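Local coordinates for ADP-ribosylating toxin CARDS (Mycoplasma pneumoniae, PDB 4TLV), which transfers the ADP-ribosyl group of NAD+ to multiple target proteins and, as the main virulence factor of the bacterium, causes vacuolization of mammalian cells, at residues R61-W66 / K248-K253; S216-S221 / E252-Y257. All coordinates share one frame; numbering follows the deposited sequence.

Interaction 1: residues R61-W66 / K248-K253; sequences RFFGSW and KCIAEK. With SO4 (sulfate ion), chain H.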
loop_
_atom_site.group_PDB
_atom_site.type_symbol
_atom_site.label_atom_id
_atom_site.label_comp_id
_atom_site.label_asym_id
_atom_site.label_seq_id
_atom_site.Cartn_x
_atom_site.Cartn_y
_atom_site.Cartn_z
ATOM N N ARG A 61 -12.718 -1.227 0.821
ATOM C CA ARG A 61 -12.353 -1.776 2.139
ATOM C C ARG A 61 -13.232 -1.272 3.296
ATOM O O ARG A 61 -13.682 -2.073 4.139
ATOM C CB ARG A 61 -10.866 -1.553 2.442
ATOM C CG ARG A 61 -10.389 -2.050 3.837
ATOM C CD ARG A 61 -10.759 -3.510 4.116
ATOM N NE ARG A 61 -10.382 -3.863 5.484
ATOM C CZ ARG A 61 -11.118 -3.575 6.559
ATOM N NH1 ARG A 61 -12.281 -2.953 6.416
ATOM N NH2 ARG A 61 -10.688 -3.912 7.783
ATOM N N PHE A 62 -13.487 0.037 3.360
ATOM C CA PHE A 62 -14.249 0.583 4.499
ATOM C C PHE A 62 -15.624 -0.066 4.542
ATOM O O PHE A 62 -16.218 -0.229 5.606
ATOM C CB PHE A 62 -14.418 2.116 4.406
ATOM C CG PHE A 62 -15.479 2.550 3.422
ATOM C CD1 PHE A 62 -15.183 2.668 2.066
ATOM C CD2 PHE A 62 -16.778 2.810 3.841
ATOM C CE1 PHE A 62 -16.157 3.044 1.139
ATOM C CE2 PHE A 62 -17.770 3.190 2.911
ATOM C CZ PHE A 62 -17.450 3.310 1.562
ATOM N N PHE A 63 -16.117 -0.428 3.366
ATOM C CA PHE A 63 -17.476 -0.923 3.212
ATOM C C PHE A 63 -17.635 -2.341 3.795
ATOM O O PHE A 63 -18.758 -2.805 4.023
ATOM C CB PHE A 63 -17.862 -0.862 1.721
ATOM C CG PHE A 63 -19.338 -0.967 1.465
ATOM C CD1 PHE A 63 -20.201 0.024 1.897
ATOM C CD2 PHE A 63 -19.855 -2.044 0.765
ATOM C CE1 PHE A 63 -21.562 -0.063 1.645
ATOM C CE2 PHE A 63 -21.211 -2.138 0.515
ATOM C CZ PHE A 63 -22.064 -1.143 0.958
ATOM N N GLY A 64 -16.516 -3.016 4.049
ATOM C CA GLY A 64 -16.531 -4.303 4.727
ATOM C C GLY A 64 -16.427 -4.253 6.250
ATOM O O GLY A 64 -16.085 -5.265 6.875
ATOM N N SER A 65 -16.684 -3.089 6.859
ATOM C CA SER A 65 -16.659 -2.973 8.323
ATOM C C SER A 65 -17.604 -3.988 8.960
ATOM O O SER A 65 -18.697 -4.221 8.444
ATOM C CB SER A 65 -17.119 -1.586 8.765
ATOM O OG SER A 65 -16.184 -0.595 8.391
ATOM N N TRP A 66 -17.201 -4.549 10.095
ATOM C CA TRP A 66 -17.956 -5.626 10.716
ATOM C C TRP A 66 -19.133 -5.087 11.531
ATOM O O TRP A 66 -19.086 -3.974 12.043
ATOM C CB TRP A 66 -17.048 -6.461 11.614
ATOM C CG TRP A 66 -15.925 -7.169 10.901
ATOM C CD1 TRP A 66 -15.615 -7.126 9.559
ATOM C CD2 TRP A 66 -14.968 -8.032 11.509
ATOM N NE1 TRP A 66 -14.519 -7.926 9.314
ATOM C CE2 TRP A 66 -14.104 -8.484 10.490
ATOM C CE3 TRP A 66 -14.754 -8.462 12.827
ATOM C CZ2 TRP A 66 -13.038 -9.351 10.752
ATOM C CZ3 TRP A 66 -13.700 -9.322 13.082
ATOM C CH2 TRP A 66 -12.855 -9.754 12.045
ATOM N N LYS A 248 -24.715 7.968 9.288
ATOM C CA LYS A 248 -24.670 7.494 7.905
ATOM C C LYS A 248 -23.287 6.951 7.496
ATOM O O LYS A 248 -23.119 6.434 6.390
ATOM C CB LYS A 248 -25.081 8.613 6.943
ATOM C CG LYS A 248 -26.489 9.160 7.163
ATOM C CD LYS A 248 -27.549 8.241 6.580
ATOM C CE LYS A 248 -28.918 8.918 6.590
ATOM N NZ LYS A 248 -29.939 8.163 5.806
ATOM N N CYS A 249 -22.306 7.084 8.381
ATOM C CA CYS A 249 -20.964 6.560 8.122
ATOM C C CYS A 249 -20.950 5.043 8.209
ATOM O O CYS A 249 -21.642 4.442 9.043
ATOM C CB CYS A 249 -19.947 7.134 9.109
ATOM S SG CYS A 249 -19.655 8.928 8.937
ATOM N N ILE A 250 -20.145 4.420 7.362
ATOM C CA ILE A 250 -19.975 2.978 7.416
ATOM C C ILE A 250 -18.663 2.624 8.127
ATOM O O ILE A 250 -17.585 2.693 7.538
ATOM C CB ILE A 250 -20.061 2.377 6.012
ATOM C CG1 ILE A 250 -21.471 2.618 5.452
ATOM C CG2 ILE A 250 -19.743 0.873 6.047
ATOM C CD1 ILE A 250 -21.650 2.146 4.052
ATOM N N ALA A 251 -18.776 2.251 9.400
ATOM C CA ALA A 251 -17.623 2.014 10.268
ATOM C C ALA A 251 -18.138 1.460 11.593
ATOM O O ALA A 251 -19.323 1.637 11.906
ATOM C CB ALA A 251 -16.872 3.314 10.508
ATOM N N GLU A 252 -17.267 0.805 12.363
ATOM C CA GLU A 252 -17.650 0.345 13.698
ATOM C C GLU A 252 -17.886 1.553 14.586
ATOM O O GLU A 252 -18.772 1.539 15.452
ATOM C CB GLU A 252 -16.577 -0.553 14.327
ATOM C CG GLU A 252 -16.282 -1.844 13.558
ATOM C CD GLU A 252 -15.541 -2.879 14.421
ATOM O OE1 GLU A 252 -15.339 -2.636 15.638
ATOM O OE2 GLU A 252 -15.180 -3.945 13.884
ATOM N N LYS A 253 -17.105 2.610 14.356
ATOM C CA LYS A 253 -17.099 3.744 15.263
ATOM C C LYS A 253 -16.228 4.854 14.704
ATOM O O LYS A 253 -15.342 4.590 13.899
ATOM C CB LYS A 253 -16.527 3.260 16.597
ATOM C CG LYS A 253 -16.430 4.280 17.693
ATOM C CD LYS A 253 -15.560 3.705 18.817
ATOM C CE LYS A 253 -15.318 4.726 19.907
ATOM N NZ LYS A 253 -14.144 4.345 20.745
HETATM S S SO4 H . -14.075 1.275 22.258
HETATM O O1 SO4 H . -14.920 1.887 21.240
HETATM O O2 SO4 H . -12.747 1.885 22.219
HETATM O O3 SO4 H . -14.002 -0.164 22.014
HETATM O O4 SO4 H . -14.662 1.510 23.576
#

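Interaction 2: residues S216-S221 / E252-Y257; sequences SVADVS and EKIDNY. With SO4 (sulfate ion), chain H.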
loop_
_atom_site.group_PDB
_atom_site.type_symbol
_atom_site.label_atom_id
_atom_site.label_comp_id
_atom_site.label_asym_id
_atom_site.label_seq_id
_atom_site.Cartn_x
_atom_site.Cartn_y
_atom_site.Cartn_z
ATOM N N SER A 216 -9.838 12.926 13.045
ATOM C CA SER A 216 -10.942 12.001 13.231
ATOM C C SER A 216 -10.633 10.760 12.388
ATOM O O SER A 216 -10.050 10.864 11.310
ATOM C CB SER A 216 -12.272 12.626 12.814
ATOM O OG SER A 216 -12.618 13.708 13.670
ATOM N N VAL A 217 -10.986 9.593 12.915
ATOM C CA VAL A 217 -10.635 8.330 12.288
ATOM C C VAL A 217 -11.833 7.422 12.384
ATOM O O VAL A 217 -12.405 7.255 13.468
ATOM C CB VAL A 217 -9.487 7.610 13.042
ATOM C CG1 VAL A 217 -9.080 6.335 12.301
ATOM C CG2 VAL A 217 -8.293 8.520 13.227
ATOM N N ALA A 218 -12.223 6.833 11.261
ATOM C CA ALA A 218 -13.232 5.793 11.300
ATOM C C ALA A 218 -12.564 4.427 11.541
ATOM O O ALA A 218 -11.613 4.053 10.846
ATOM C CB ALA A 218 -14.040 5.787 10.009
ATOM N N ASP A 219 -13.063 3.693 12.531
ATOM C CA ASP A 219 -12.592 2.334 12.813
ATOM C C ASP A 219 -13.352 1.376 11.889
ATOM O O ASP A 219 -14.567 1.206 12.034
ATOM C CB ASP A 219 -12.878 1.994 14.281
ATOM C CG ASP A 219 -12.409 0.620 14.673
ATOM O OD1 ASP A 219 -12.173 -0.223 13.782
ATOM O OD2 ASP A 219 -12.262 0.385 15.895
ATOM N N VAL A 220 -12.650 0.749 10.943
ATOM C CA VAL A 220 -13.330 -0.131 9.988
ATOM C C VAL A 220 -12.986 -1.614 10.163
ATOM O O VAL A 220 -13.000 -2.381 9.196
ATOM C CB VAL A 220 -13.143 0.337 8.517
ATOM C CG1 VAL A 220 -13.872 1.662 8.296
ATOM C CG2 VAL A 220 -11.636 0.449 8.156
ATOM N N SER A 221 -12.683 -1.981 11.410
ATOM C CA SER A 221 -12.491 -3.362 11.865
ATOM C C SER A 221 -11.061 -3.855 11.721
ATOM O O SER A 221 -10.301 -3.367 10.886
ATOM C CB SER A 221 -13.450 -4.347 11.186
ATOM O OG SER A 221 -14.790 -3.891 11.254
ATOM N N GLU A 252 -17.267 0.805 12.363
ATOM C CA GLU A 252 -17.650 0.345 13.698
ATOM C C GLU A 252 -17.886 1.553 14.586
ATOM O O GLU A 252 -18.772 1.539 15.452
ATOM C CB GLU A 252 -16.577 -0.553 14.327
ATOM C CG GLU A 252 -16.282 -1.844 13.558
ATOM C CD GLU A 252 -15.541 -2.879 14.421
ATOM O OE1 GLU A 252 -15.339 -2.636 15.638
ATOM O OE2 GLU A 252 -15.180 -3.945 13.884
ATOM N N LYS A 253 -17.105 2.610 14.356
ATOM C CA LYS A 253 -17.099 3.744 15.263
ATOM C C LYS A 253 -16.228 4.854 14.704
ATOM O O LYS A 253 -15.342 4.590 13.899
ATOM C CB LYS A 253 -16.527 3.260 16.597
ATOM C CG LYS A 253 -16.430 4.280 17.693
ATOM C CD LYS A 253 -15.560 3.705 18.817
ATOM C CE LYS A 253 -15.318 4.726 19.907
ATOM N NZ LYS A 253 -14.144 4.345 20.745
ATOM N N ILE A 254 -16.479 6.092 15.122
ATOM C CA ILE A 254 -15.603 7.214 14.775
ATOM C C ILE A 254 -14.936 7.739 16.042
ATOM O O ILE A 254 -15.591 7.946 17.059
ATOM C CB ILE A 254 -16.334 8.358 14.008
ATOM C CG1 ILE A 254 -16.509 8.008 12.529
ATOM C CG2 ILE A 254 -15.505 9.641 14.040
ATOM C CD1 ILE A 254 -17.479 6.924 12.242
ATOM N N ASP A 255 -13.621 7.889 15.997
ATOM C CA ASP A 255 -12.868 8.432 17.119
ATOM C C ASP A 255 -12.231 9.760 16.754
ATOM O O ASP A 255 -11.807 9.953 15.618
ATOM C CB ASP A 255 -11.769 7.468 17.535
ATOM C CG ASP A 255 -12.319 6.192 18.138
ATOM O OD1 ASP A 255 -12.779 6.238 19.296
ATOM O OD2 ASP A 255 -12.309 5.154 17.446
ATOM N N ASN A 256 -12.167 10.671 17.724
ATOM C CA ASN A 256 -11.443 11.930 17.558
ATOM C C ASN A 256 -10.225 11.961 18.472
ATOM O O ASN A 256 -10.312 11.576 19.643
ATOM C CB ASN A 256 -12.351 13.118 17.906
ATOM C CG ASN A 256 -13.678 13.079 17.170
ATOM O OD1 ASN A 256 -13.627 13.008 15.845
ATOM N ND2 ASN A 256 -14.740 13.105 17.793
ATOM N N TYR A 257 -9.097 12.423 17.949
ATOM C CA TYR A 257 -7.868 12.496 18.719
ATOM C C TYR A 257 -7.121 13.785 18.447
ATOM O O TYR A 257 -7.092 14.278 17.308
ATOM C CB TYR A 257 -6.911 11.369 18.332
ATOM C CG TYR A 257 -7.455 9.954 18.394
ATOM C CD1 TYR A 257 -7.552 9.266 19.605
ATOM C CD2 TYR A 257 -7.824 9.285 17.221
ATOM C CE1 TYR A 257 -8.036 7.946 19.651
ATOM C CE2 TYR A 257 -8.303 7.974 17.254
ATOM C CZ TYR A 257 -8.400 7.310 18.471
ATOM O OH TYR A 257 -8.863 6.010 18.495
HETATM S S SO4 H . -14.075 1.275 22.258
HETATM O O1 SO4 H . -14.920 1.887 21.240
HETATM O O2 SO4 H . -12.747 1.885 22.219
HETATM O O3 SO4 H . -14.002 -0.164 22.014
HETATM O O4 SO4 H . -14.662 1.510 23.576
HETATM O O HOH W 1 -11.283 5.047 15.122
HETATM O O HOH W 2 -14.548 -0.626 17.298
HETATM O O HOH W 3 -11.435 2.714 17.610
#

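Interaction 1: residues R61-W66 / K248-K253
Ile250 is the main apolar plug here, set against Phe62 and Phe63. With CG1 anti to the carbonyl carbon (chi1 -64°) and the chain extended beyond it, CD1 arrives at the edge of the Phe63 ring, near the ring plane; CD1 to Phe63 CE1 is 3.3 Å, a tight fit. Ile250 CB meets Phe62 CE2 at 3.9 Å, and CG2 lies 3.7 Å from Phe62 O. One face of the Phe62 ring is covered by Phe63 CB. These contacts join the mono-ADP-ribosyltransferase region to the region inferred to form the NAD+-binding pocket: 61-66 leads from helix 56-60 into strand 67-68, while 248-253, which contains Cys249, disulfide-bonded to Cys232, leads into strand 253-258.

The polar contacts are indirect, as no hydrogen bond spans the two segments. Phe62 O takes both Ser65 N and Ser65 OG, the hydroxyl at 2.8 Å and in the carbonyl plane. Held that way, Ser65 OG rests 3.5 Å from Ala251 CA. Ile250 O, in plane at the edge of the Phe62 ring, is buried by the contact without a hydrogen-bond partner in the model. Glu252 CG packs 3.8 Å from Trp66 O, its carboxylate being held by Ser221 and Trp66 O by Arg168.

Interaction 2: residues S216-S221 / E252-Y257
Ser221 OG is gripped twice: it gives its proton to Glu252 OE2 at 2.7 Å and receives Trp66 N-H. The hydroxyl reaches the carboxylate on the anti side of OE2, 21° out of plane. Glu271 of the KELED motif brings a second carboxylate close to OE2, while OE1 has a long, weak ion pair with Arg168.

Asp219 OD1 accepts Ser221 N at 3.0 Å, an Asx turn, and also Ser268 OG. CG stands anti to the Asp219 backbone N (chi1 -179°), which sets the carboxylate beside the carbonyl carbon, where OD1 can take that N-H. Asp219 shares its face of the sheet with Val217, Lys253 and Asp255.

Between these ends the backbones pair as antiparallel strands, their axes 152° apart and 4.7 Å at closest approach. They belong to a three-stranded sheet in which 214-219 is central and 253-258 an outer strand. Val217 and Asp255 form the hydrogen-bonded pair, with Val217 N to Asp255 O at 2.8 Å and a return bond from Asp255 N. At the end of the pairing Asp219 N binds Lys253 O, and Asp219 O takes Glu252 N rather than Lys253 N.

A single water donates to both Asp219 OD2 and Glu252 OE1 (2.7 Å from the water oxygen), bridging the two carboxylates from one side. Lys253, extended throughout, forms a salt bridge, NZ to the syn lone pair of Asp255 OD1 at 2.7 Å, and the same ammonium donates to sulfate O1. Val217 CG2 meets Tyr257 at the ring edge, while Ala218 CB packs against Ile254 CG1 across the other face.

In the fold
Interactions 1 and 2 share Glu252 and Lys253, their centres lie about 9 Å apart, and residues 61-66 also touch 216-221 directly. Arg61 NH1 lies 2.9 Å from Val220 O, a probable hydrogen bond, while Ser65 OG packs 3.2 Å from Val220 CB. Thus the loop of 61-66, within the mono-ADP-ribosyltransferase region, meets both the turn after strand 214-219 and the entry to strand 253-258. The latter two lie in a region inferred to form the NAD+-binding pocket. The sulfate on Lys253, also bonded to Ser267, probably comes from the crystallisation liquor.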